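Long-range contacts in N-alpha-acetyltransferase 35, NatC auxiliary subunit (Saccharomyces cerevisiae, PDB 6YGB), which serves as an auxiliary subunit of the NatC N-terminal acetyltransferase, which acetylates the N-terminal methionine of the L-A virus Gag protein: residues V100-N105 with K292-Y297; L62-I67 with F285-I290; K327-L332 with N401-T406. One frame throughout, in Å; residues are numbered along the deposited sequence.

Interaction 1. Residues V100-N105 with K292-Y297; sequences VISWLN and KLPTDY
Ile101 and Ser102, near the end of helix 85-104, receive the loop 292-297 through apolar contacts, with no hydrogen bond between the two segments. The shortest Ile101 contact is from CG2 to Pro294 CG, 3.7 Å, the two side chains meeting at a slant. The first torsion of Ile101 (chi1 -69°) sets CG2 anti to the backbone N, and the other branch runs extended to CD1, which lies 4.1 Å from Asp296 O and 4.2 Å from Tyr297 CA. One side chain thereby spans the loop from Pro294 to Tyr297. One residue further along the helix, Ser102 contributes its methylene: CB is 3.7 Å from Leu293 CD2 and 3.8 Å from Pro294 CD.

Polar bonds flank these contacts. Pro294 O accepts from Arg98 NH1, one turn back on the same helix, and Asn105 ND2 donates to Gly299 O beyond the loop. Tyr297 is tied twice, its backbone N to Asn258 OD1 and its hydroxyl to Asp94 OD1, while its ring meets Phe300 edge-to-face.

Residues 292-294 are extended, with Pro294 at phi -61° and psi 150°, in the polyproline II region. The arrangement is that of an extended linker laid against a helix end, here joining helix 85-104 of the Mak10 family region to the loop that leads into helix 298-311.

Interaction 2. Residues L62-I67 with F285-I290; sequences LDSSLI and FPPRKI
The puckered pyrrolidine ring of Pro287 meets residues 62-67 through three of its carbons. CG lies 3.6 Å from the carbonyl oxygen Asp63 O and CD lies 3.9 Å from Leu62 C, while CB is turned to Ile67. The neighbouring ring of Pro286, puckered as well, offers CG to Leu62 CD2 at 4.0 Å, those two side chains running alongside each other in the same direction. The flat group of the other loop is the Asp63 carboxylate. Asp63 CB points away from residues 285-290, and OD1 is approached from above the carboxylate plane, 37° out of it, by Ser65 N at 3.0 Å, which makes an Asx turn.

The turn presents its backbone to the prolines while its carboxylate is held by backbone N-H groups of its own chain, Ser65 N at OD1 and Asn58 N at OD2, and by a salt bridge from OD2 to Arg22 of the N-alpha-acetyltransferase 38 chain, a loop-to-loop contact at a junction of the NatC complex. Ser65 OG also bonds to Glu44 and Arg51 of the N-alpha-acetyltransferase 38 chain, and Leu62 and Pro286 pack on Tyr31 and Glu29 of the N-alpha-acetyltransferase 30 chain.

Ile67 and Pro287 run antiparallel to one another as they pass. With CG1 anti to the carbonyl carbon (chi1 -72°) and the chain extended beyond it, Ile67 brings both CG1 and CD1 to 3.7 Å from Pro287 CB. Lys279 NZ donates to Ile67 O, and Gln278 OE1 accepts from Arg288 N, so each loop is bonded to the short helix 276-280.

Interaction 3. Residues K327-L332 with N401-T406; sequences KFFNKL and NCSQNT
Asn330 and Phe329, at the C-terminal end of helix 319-328, meet Cys402 and Ser403 in the type I beta turn of residues 401-404, which joins helices 386-401 and 406-429 in the TPR-like helical region. Phe329 CG stands in the crowded position between its backbone N and carbonyl carbon (chi1 89°), and the ring reaches Ser403 edge first: CZ is 3.9 Å from Ser403 OG, which lies near the ring plane. On one face Asn330 CB sits 3.8 Å above the Phe329 ring, over its centre.

Asn330 takes a different first torsion, with CG opposite its backbone N (chi1 -160°), and this carries the amide across to the turn. Its OD1 accepts from Arg335 N, which fixes which way round the amide lies and leaves ND2 facing the turn. Ser403 OG in turn is bonded to Arg340 O, tying the turn to helix 337-347. Directly after the turn, Asn405 is the N-cap of the next helix, its OD1 accepting from Cys407 N and Arg408 N.

The hydrogen bond from Asn330 ND2 to Cys402 O is almost straight: 3.3 Å and 168°, in the amide plane of Asn330 and on a lone pair of the carbonyl oxygen.

Interaction 3 is the most buried, with four of its five touching residues inside the protein; its centre lies about 5 Å from the centre of the chain. Interactions 1 and 2, centred about 20 and 31 Å from it, are partly buried. A side-chain to backbone hydrogen bond crosses interaction 3, whereas interaction 1 is apolar and interaction 2 rests chiefly on proline rings. Interactions 1 and 2 use adjoining parts of the one linker between helices 276-280 and 298-311. Interaction 3 belongs to the helical region that follows. Both partner subunits reach interaction 2; at interaction 3 only Asn405, beside the contact, packs on N-alpha-acetyltransferase 30; neither touches interaction 1.

Interaction 1. Residues V100-N105 with K292-Y297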
loop_
_atom_site.group_PDB
_atom_site.type_symbol
_atom_site.label_atom_id
_atom_site.label_comp_id
_atom_site.label_asym_id
_atom_site.label_seq_id
_atom_site.Cartn_x
_atom_site.Cartn_y
_atom_site.Cartn_z
ATOM N N VAL B 100 -1.531 -20.421 -4.317
ATOM C CA VAL B 100 -0.355 -19.724 -3.808
ATOM C C VAL B 100 -0.092 -18.464 -4.617
ATOM O O VAL B 100 0.244 -17.411 -4.062
ATOM C CB VAL B 100 0.867 -20.661 -3.820
ATOM C CG1 VAL B 100 2.136 -19.878 -3.514
ATOM C CG2 VAL B 100 0.677 -21.796 -2.828
ATOM N N ILE B 101 -0.229 -18.552 -5.945
ATOM C CA ILE B 101 -0.003 -17.379 -6.785
ATOM C C ILE B 101 -1.066 -16.327 -6.518
ATOM O O ILE B 101 -0.764 -15.132 -6.412
ATOM C CB ILE B 101 0.031 -17.769 -8.273
ATOM C CG1 ILE B 101 1.275 -18.596 -8.589
ATOM C CG2 ILE B 101 -0.003 -16.527 -9.150
ATOM C CD1 ILE B 101 1.256 -19.165 -9.985
ATOM N N SER B 102 -2.325 -16.751 -6.403
ATOM C CA SER B 102 -3.393 -15.810 -6.086
ATOM C C SER B 102 -3.158 -15.152 -4.729
ATOM O O SER B 102 -3.483 -13.976 -4.534
ATOM C CB SER B 102 -4.744 -16.529 -6.116
ATOM O OG SER B 102 -5.815 -15.631 -5.906
ATOM N N TRP B 103 -2.577 -15.897 -3.785
ATOM C CA TRP B 103 -2.265 -15.354 -2.467
ATOM C C TRP B 103 -1.203 -14.266 -2.558
ATOM O O TRP B 103 -1.421 -13.129 -2.132
ATOM C CB TRP B 103 -1.801 -16.490 -1.553
ATOM C CG TRP B 103 -1.354 -16.073 -0.188
ATOM C CD1 TRP B 103 -1.843 -15.042 0.559
ATOM C CD2 TRP B 103 -0.326 -16.687 0.597
ATOM N NE1 TRP B 103 -1.184 -14.976 1.762
ATOM C CE2 TRP B 103 -0.248 -15.975 1.810
ATOM C CE3 TRP B 103 0.532 -17.773 0.396
ATOM C CZ2 TRP B 103 0.651 -16.309 2.814
ATOM C CZ3 TRP B 103 1.426 -18.104 1.393
ATOM C CH2 TRP B 103 1.480 -17.374 2.587
ATOM N N LEU B 104 -0.047 -14.596 -3.124
ATOM C CA LEU B 104 1.118 -13.720 -3.094
ATOM C C LEU B 104 1.151 -12.709 -4.235
ATOM O O LEU B 104 1.438 -11.530 -4.000
ATOM C CB LEU B 104 2.395 -14.561 -3.106
ATOM C CG LEU B 104 2.485 -15.590 -1.977
ATOM C CD1 LEU B 104 3.722 -16.467 -2.119
ATOM C CD2 LEU B 104 2.480 -14.893 -0.629
ATOM N N ASN B 105 0.869 -13.138 -5.469
ATOM C CA ASN B 105 0.942 -12.224 -6.606
ATOM C C ASN B 105 -0.289 -11.332 -6.709
ATOM O O ASN B 105 -0.169 -10.156 -7.076
ATOM C CB ASN B 105 1.119 -12.998 -7.916
ATOM C CG ASN B 105 2.347 -13.886 -7.915
ATOM O OD1 ASN B 105 2.551 -14.681 -6.996
ATOM N ND2 ASN B 105 3.165 -13.761 -8.949
ATOM N N LYS B 292 -11.474 -15.610 -8.419
ATOM C CA LYS B 292 -10.975 -16.331 -9.584
ATOM C C LYS B 292 -9.456 -16.445 -9.553
ATOM O O LYS B 292 -8.746 -15.447 -9.410
ATOM C CB LYS B 292 -11.418 -15.622 -10.866
ATOM C CG LYS B 292 -10.979 -16.313 -12.151
ATOM C CD LYS B 292 -11.584 -15.632 -13.372
ATOM C CE LYS B 292 -11.177 -16.328 -14.660
ATOM N NZ LYS B 292 -9.711 -16.220 -14.898
ATOM N N LEU B 293 -8.964 -17.674 -9.702
ATOM C CA LEU B 293 -7.558 -18.040 -9.660
ATOM C C LEU B 293 -6.876 -17.749 -10.989
ATOM O O LEU B 293 -7.532 -17.644 -12.034
ATOM C CB LEU B 293 -7.419 -19.521 -9.326
ATOM C CG LEU B 293 -7.989 -19.907 -7.964
ATOM C CD1 LEU B 293 -8.111 -21.422 -7.806
ATOM C CD2 LEU B 293 -7.130 -19.303 -6.865
ATOM N N PRO B 294 -5.551 -17.598 -10.975
ATOM C CA PRO B 294 -4.808 -17.438 -12.229
ATOM C C PRO B 294 -4.977 -18.661 -13.117
ATOM O O PRO B 294 -5.143 -19.783 -12.635
ATOM C CB PRO B 294 -3.352 -17.300 -11.763
ATOM C CG PRO B 294 -3.442 -16.877 -10.340
ATOM C CD PRO B 294 -4.664 -17.545 -9.801
ATOM N N THR B 295 -4.923 -18.436 -14.434
ATOM C CA THR B 295 -5.065 -19.535 -15.391
ATOM C C THR B 295 -3.765 -20.311 -15.597
ATOM O O THR B 295 -3.811 -21.518 -15.858
ATOM C CB THR B 295 -5.582 -19.010 -16.738
ATOM O OG1 THR B 295 -4.724 -17.961 -17.201
ATOM C CG2 THR B 295 -7.004 -18.477 -16.602
ATOM N N ASP B 296 -2.610 -19.654 -15.490
ATOM C CA ASP B 296 -1.341 -20.319 -15.772
ATOM C C ASP B 296 -0.334 -20.185 -14.631
ATOM O O ASP B 296 -0.675 -19.708 -13.545
ATOM C CB ASP B 296 -0.739 -19.776 -17.070
ATOM C CG ASP B 296 -0.505 -18.275 -17.022
ATOM O OD1 ASP B 296 -0.700 -17.667 -15.945
ATOM O OD2 ASP B 296 -0.118 -17.708 -18.061
ATOM N N TYR B 297 0.908 -20.611 -14.866
ATOM C CA TYR B 297 1.962 -20.539 -13.863
ATOM C C TYR B 297 2.933 -19.391 -14.112
ATOM O O TYR B 297 4.055 -19.416 -13.593
ATOM C CB TYR B 297 2.735 -21.857 -13.793
ATOM C CG TYR B 297 2.046 -22.978 -13.050
ATOM C CD1 TYR B 297 0.666 -22.996 -12.881
ATOM C CD2 TYR B 297 2.783 -24.022 -12.512
ATOM C CE1 TYR B 297 0.046 -24.026 -12.202
ATOM C CE2 TYR B 297 2.172 -25.055 -11.832
ATOM C CZ TYR B 297 0.808 -25.054 -11.680
ATOM O OH TYR B 297 0.217 -26.092 -11.001
#

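Interaction 2. Residues L62-I67 with F285-I290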
loop_
_atom_site.group_PDB
_atom_site.type_symbol
_atom_site.label_atom_id
_atom_site.label_comp_id
_atom_site.label_asym_id
_atom_site.label_seq_id
_atom_site.Cartn_x
_atom_site.Cartn_y
_atom_site.Cartn_z
ATOM N N LEU B 62 -22.053 -10.497 6.888
ATOM C CA LEU B 62 -21.255 -10.324 8.093
ATOM C C LEU B 62 -21.263 -11.536 9.018
ATOM O O LEU B 62 -20.566 -11.514 10.040
ATOM C CB LEU B 62 -21.729 -9.093 8.877
ATOM C CG LEU B 62 -21.353 -7.735 8.284
ATOM C CD1 LEU B 62 -22.104 -6.607 8.978
ATOM C CD2 LEU B 62 -19.852 -7.506 8.376
ATOM N N ASP B 63 -22.019 -12.587 8.703
ATOM C CA ASP B 63 -22.108 -13.779 9.542
ATOM C C ASP B 63 -21.461 -14.955 8.816
ATOM O O ASP B 63 -21.927 -15.360 7.748
ATOM C CB ASP B 63 -23.567 -14.095 9.884
ATOM C CG ASP B 63 -23.707 -15.069 11.054
ATOM O OD1 ASP B 63 -22.781 -15.870 11.292
ATOM O OD2 ASP B 63 -24.754 -15.040 11.731
ATOM N N SER B 64 -20.404 -15.519 9.410
ATOM C CA SER B 64 -19.685 -16.636 8.800
ATOM C C SER B 64 -20.488 -17.934 8.858
ATOM O O SER B 64 -20.295 -18.823 8.016
ATOM C CB SER B 64 -18.326 -16.813 9.490
ATOM O OG SER B 64 -17.643 -15.569 9.597
ATOM N N SER B 65 -21.381 -18.057 9.829
ATOM C CA SER B 65 -22.161 -19.263 10.036
ATOM C C SER B 65 -23.243 -19.469 8.985
ATOM O O SER B 65 -23.746 -20.590 8.851
ATOM C CB SER B 65 -22.794 -19.220 11.427
ATOM O OG SER B 65 -21.823 -18.954 12.430
ATOM N N LEU B 66 -23.615 -18.431 8.241
ATOM C CA LEU B 66 -24.669 -18.540 7.241
ATOM C C LEU B 66 -24.147 -18.901 5.858
ATOM O O LEU B 66 -24.933 -18.907 4.904
ATOM C CB LEU B 66 -25.461 -17.230 7.156
ATOM C CG LEU B 66 -26.014 -16.697 8.475
ATOM C CD1 LEU B 66 -26.914 -15.495 8.229
ATOM C CD2 LEU B 66 -26.753 -17.790 9.235
ATOM N N ILE B 67 -22.847 -19.187 5.728
ATOM C CA ILE B 67 -22.280 -19.549 4.434
ATOM C C ILE B 67 -22.989 -20.771 3.875
ATOM O O ILE B 67 -23.121 -21.797 4.556
ATOM C CB ILE B 67 -20.774 -19.806 4.576
ATOM C CG1 ILE B 67 -20.021 -18.496 4.811
ATOM C CG2 ILE B 67 -20.235 -20.534 3.354
ATOM C CD1 ILE B 67 -18.551 -18.694 5.082
ATOM N N PHE B 285 -13.570 -12.725 11.276
ATOM C CA PHE B 285 -13.745 -11.885 10.108
ATOM C C PHE B 285 -15.011 -12.262 9.343
ATOM O O PHE B 285 -15.565 -13.350 9.530
ATOM C CB PHE B 285 -12.521 -12.008 9.190
ATOM C CG PHE B 285 -11.258 -11.443 9.782
ATOM C CD1 PHE B 285 -10.489 -12.196 10.652
ATOM C CD2 PHE B 285 -10.841 -10.158 9.468
ATOM C CE1 PHE B 285 -9.325 -11.680 11.197
ATOM C CE2 PHE B 285 -9.679 -9.637 10.011
ATOM C CZ PHE B 285 -8.920 -10.399 10.876
ATOM N N PRO B 286 -15.511 -11.369 8.489
ATOM C CA PRO B 286 -16.714 -11.680 7.704
ATOM C C PRO B 286 -16.422 -12.743 6.662
ATOM O O PRO B 286 -15.256 -12.956 6.296
ATOM C CB PRO B 286 -17.063 -10.335 7.043
ATOM C CG PRO B 286 -16.350 -9.302 7.852
ATOM C CD PRO B 286 -15.099 -9.962 8.331
ATOM N N PRO B 287 -17.445 -13.444 6.173
ATOM C CA PRO B 287 -17.216 -14.408 5.093
ATOM C C PRO B 287 -16.735 -13.694 3.843
ATOM O O PRO B 287 -17.171 -12.584 3.537
ATOM C CB PRO B 287 -18.594 -15.043 4.880
ATOM C CG PRO B 287 -19.557 -14.028 5.391
ATOM C CD PRO B 287 -18.868 -13.373 6.551
ATOM N N ARG B 288 -15.835 -14.347 3.117
ATOM C CA ARG B 288 -15.280 -13.794 1.893
ATOM C C ARG B 288 -15.312 -14.861 0.815
ATOM O O ARG B 288 -14.858 -15.987 1.042
ATOM C CB ARG B 288 -13.848 -13.294 2.117
ATOM C CG ARG B 288 -13.285 -12.464 0.975
ATOM C CD ARG B 288 -12.205 -11.508 1.473
ATOM N NE ARG B 288 -11.513 -10.832 0.377
ATOM C CZ ARG B 288 -11.883 -9.663 -0.138
ATOM N NH1 ARG B 288 -12.944 -9.028 0.342
ATOM N NH2 ARG B 288 -11.190 -9.129 -1.136
ATOM N N LYS B 289 -15.854 -14.506 -0.347
ATOM C CA LYS B 289 -15.926 -15.435 -1.464
ATOM C C LYS B 289 -14.533 -15.712 -2.014
ATOM O O LYS B 289 -13.586 -14.952 -1.792
ATOM C CB LYS B 289 -16.820 -14.879 -2.573
ATOM C CG LYS B 289 -18.254 -14.600 -2.162
ATOM C CD LYS B 289 -18.872 -15.798 -1.464
ATOM C CE LYS B 289 -20.350 -15.945 -1.797
ATOM N NZ LYS B 289 -20.562 -16.396 -3.204
ATOM N N ILE B 290 -14.413 -16.823 -2.736
ATOM C CA ILE B 290 -13.142 -17.205 -3.337
ATOM C C ILE B 290 -13.004 -16.493 -4.671
ATOM O O ILE B 290 -13.900 -16.559 -5.517
ATOM C CB ILE B 290 -13.060 -18.728 -3.512
ATOM C CG1 ILE B 290 -13.226 -19.423 -2.161
ATOM C CG2 ILE B 290 -11.736 -19.123 -4.149
ATOM C CD1 ILE B 290 -13.227 -20.929 -2.238
#

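Interaction 3. Residues K327-L332 with N401-T406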
loop_
_atom_site.group_PDB
_atom_site.type_symbol
_atom_site.label_atom_id
_atom_site.label_comp_id
_atom_site.label_asym_id
_atom_site.label_seq_id
_atom_site.Cartn_x
_atom_site.Cartn_y
_atom_site.Cartn_z
ATOM N N LYS B 327 17.749 2.490 -6.342
ATOM C CA LYS B 327 17.009 3.515 -7.072
ATOM C C LYS B 327 16.204 2.922 -8.222
ATOM O O LYS B 327 15.119 3.419 -8.545
ATOM C CB LYS B 327 17.974 4.580 -7.596
ATOM C CG LYS B 327 18.514 5.514 -6.529
ATOM C CD LYS B 327 17.542 6.642 -6.238
ATOM C CE LYS B 327 17.361 7.527 -7.457
ATOM N NZ LYS B 327 16.492 8.698 -7.174
ATOM N N PHE B 328 16.709 1.855 -8.846
ATOM C CA PHE B 328 16.126 1.337 -10.079
ATOM C C PHE B 328 15.471 -0.042 -9.968
ATOM O O PHE B 328 14.641 -0.367 -10.823
ATOM C CB PHE B 328 17.191 1.291 -11.188
ATOM C CG PHE B 328 17.561 2.647 -11.738
ATOM C CD1 PHE B 328 16.764 3.264 -12.692
ATOM C CD2 PHE B 328 18.711 3.301 -11.310
ATOM C CE1 PHE B 328 17.101 4.507 -13.205
ATOM C CE2 PHE B 328 19.051 4.547 -11.821
ATOM C CZ PHE B 328 18.243 5.149 -12.768
ATOM N N PHE B 329 15.795 -0.856 -8.952
ATOM C CA PHE B 329 15.341 -2.253 -8.971
ATOM C C PHE B 329 13.828 -2.384 -8.801
ATOM O O PHE B 329 13.239 -3.353 -9.289
ATOM C CB PHE B 329 16.068 -3.082 -7.903
ATOM C CG PHE B 329 15.393 -3.087 -6.547
ATOM C CD1 PHE B 329 15.554 -2.022 -5.679
ATOM C CD2 PHE B 329 14.629 -4.175 -6.132
ATOM C CE1 PHE B 329 14.955 -2.021 -4.435
ATOM C CE2 PHE B 329 14.023 -4.181 -4.877
ATOM C CZ PHE B 329 14.188 -3.101 -4.032
ATOM N N ASN B 330 13.187 -1.441 -8.112
ATOM C CA ASN B 330 11.747 -1.465 -7.876
ATOM C C ASN B 330 11.066 -0.253 -8.496
ATOM O O ASN B 330 9.891 0.002 -8.216
ATOM C CB ASN B 330 11.470 -1.536 -6.365
ATOM C CG ASN B 330 10.067 -2.054 -6.021
ATOM O OD1 ASN B 330 9.445 -2.810 -6.775
ATOM N ND2 ASN B 330 9.571 -1.645 -4.853
ATOM N N LYS B 331 11.783 0.491 -9.348
ATOM C CA LYS B 331 11.277 1.749 -9.886
ATOM C C LYS B 331 10.367 1.539 -11.092
ATOM O O LYS B 331 9.312 2.177 -11.191
ATOM C CB LYS B 331 12.445 2.667 -10.256
ATOM C CG LYS B 331 12.060 4.124 -10.443
ATOM C CD LYS B 331 11.254 4.658 -9.257
ATOM C CE LYS B 331 12.037 4.588 -7.948
ATOM N NZ LYS B 331 13.322 5.343 -7.985
ATOM N N LEU B 332 10.756 0.665 -12.025
ATOM C CA LEU B 332 10.001 0.538 -13.270
ATOM C C LEU B 332 8.617 -0.046 -13.023
ATOM O O LEU B 332 7.629 0.409 -13.612
ATOM C CB LEU B 332 10.781 -0.312 -14.268
ATOM C CG LEU B 332 12.094 0.341 -14.699
ATOM C CD1 LEU B 332 12.825 -0.515 -15.728
ATOM C CD2 LEU B 332 11.817 1.738 -15.236
ATOM N N ASN B 401 13.050 1.832 2.396
ATOM C CA ASN B 401 11.874 2.480 1.820
ATOM C C ASN B 401 11.758 2.209 0.329
ATOM O O ASN B 401 10.644 2.162 -0.204
ATOM C CB ASN B 401 11.914 3.987 2.081
ATOM C CG ASN B 401 10.683 4.709 1.545
ATOM O OD1 ASN B 401 9.575 4.513 2.036
ATOM N ND2 ASN B 401 10.881 5.560 0.551
ATOM N N CYS B 402 12.890 2.033 -0.357
ATOM C CA CYS B 402 12.868 1.753 -1.787
ATOM C C CYS B 402 12.142 0.454 -2.106
ATOM O O CYS B 402 11.681 0.274 -3.237
ATOM C CB CYS B 402 14.294 1.676 -2.338
ATOM S SG CYS B 402 15.257 3.196 -2.210
ATOM N N SER B 403 12.041 -0.450 -1.136
ATOM C CA SER B 403 11.419 -1.753 -1.317
ATOM C C SER B 403 9.924 -1.742 -1.022
ATOM O O SER B 403 9.285 -2.794 -1.109
ATOM C CB SER B 403 12.116 -2.785 -0.422
ATOM O OG SER B 403 12.003 -4.089 -0.950
ATOM N N GLN B 404 9.358 -0.594 -0.669
ATOM C CA GLN B 404 7.946 -0.513 -0.338
ATOM C C GLN B 404 7.098 -0.433 -1.606
ATOM O O GLN B 404 7.604 -0.225 -2.712
ATOM C CB GLN B 404 7.679 0.693 0.565
ATOM C CG GLN B 404 8.512 0.709 1.833
ATOM C CD GLN B 404 8.376 -0.572 2.631
ATOM O OE1 GLN B 404 7.274 -1.088 2.812
ATOM N NE2 GLN B 404 9.502 -1.099 3.103
ATOM N N ASN B 405 5.786 -0.605 -1.438
ATOM C CA ASN B 405 4.901 -0.529 -2.591
ATOM C C ASN B 405 4.817 0.914 -3.092
ATOM O O ASN B 405 5.294 1.857 -2.448
ATOM C CB ASN B 405 3.515 -1.097 -2.258
ATOM C CG ASN B 405 2.758 -0.273 -1.234
ATOM O OD1 ASN B 405 2.417 0.884 -1.474
ATOM N ND2 ASN B 405 2.458 -0.883 -0.095
ATOM N N THR B 406 4.198 1.075 -4.269
ATOM C CA THR B 406 4.244 2.358 -4.966
ATOM C C THR B 406 3.596 3.482 -4.160
ATOM O O THR B 406 3.939 4.655 -4.349
ATOM C CB THR B 406 3.583 2.233 -6.338
ATOM O OG1 THR B 406 3.753 3.452 -7.063
ATOM C CG2 THR B 406 2.092 1.947 -6.216
#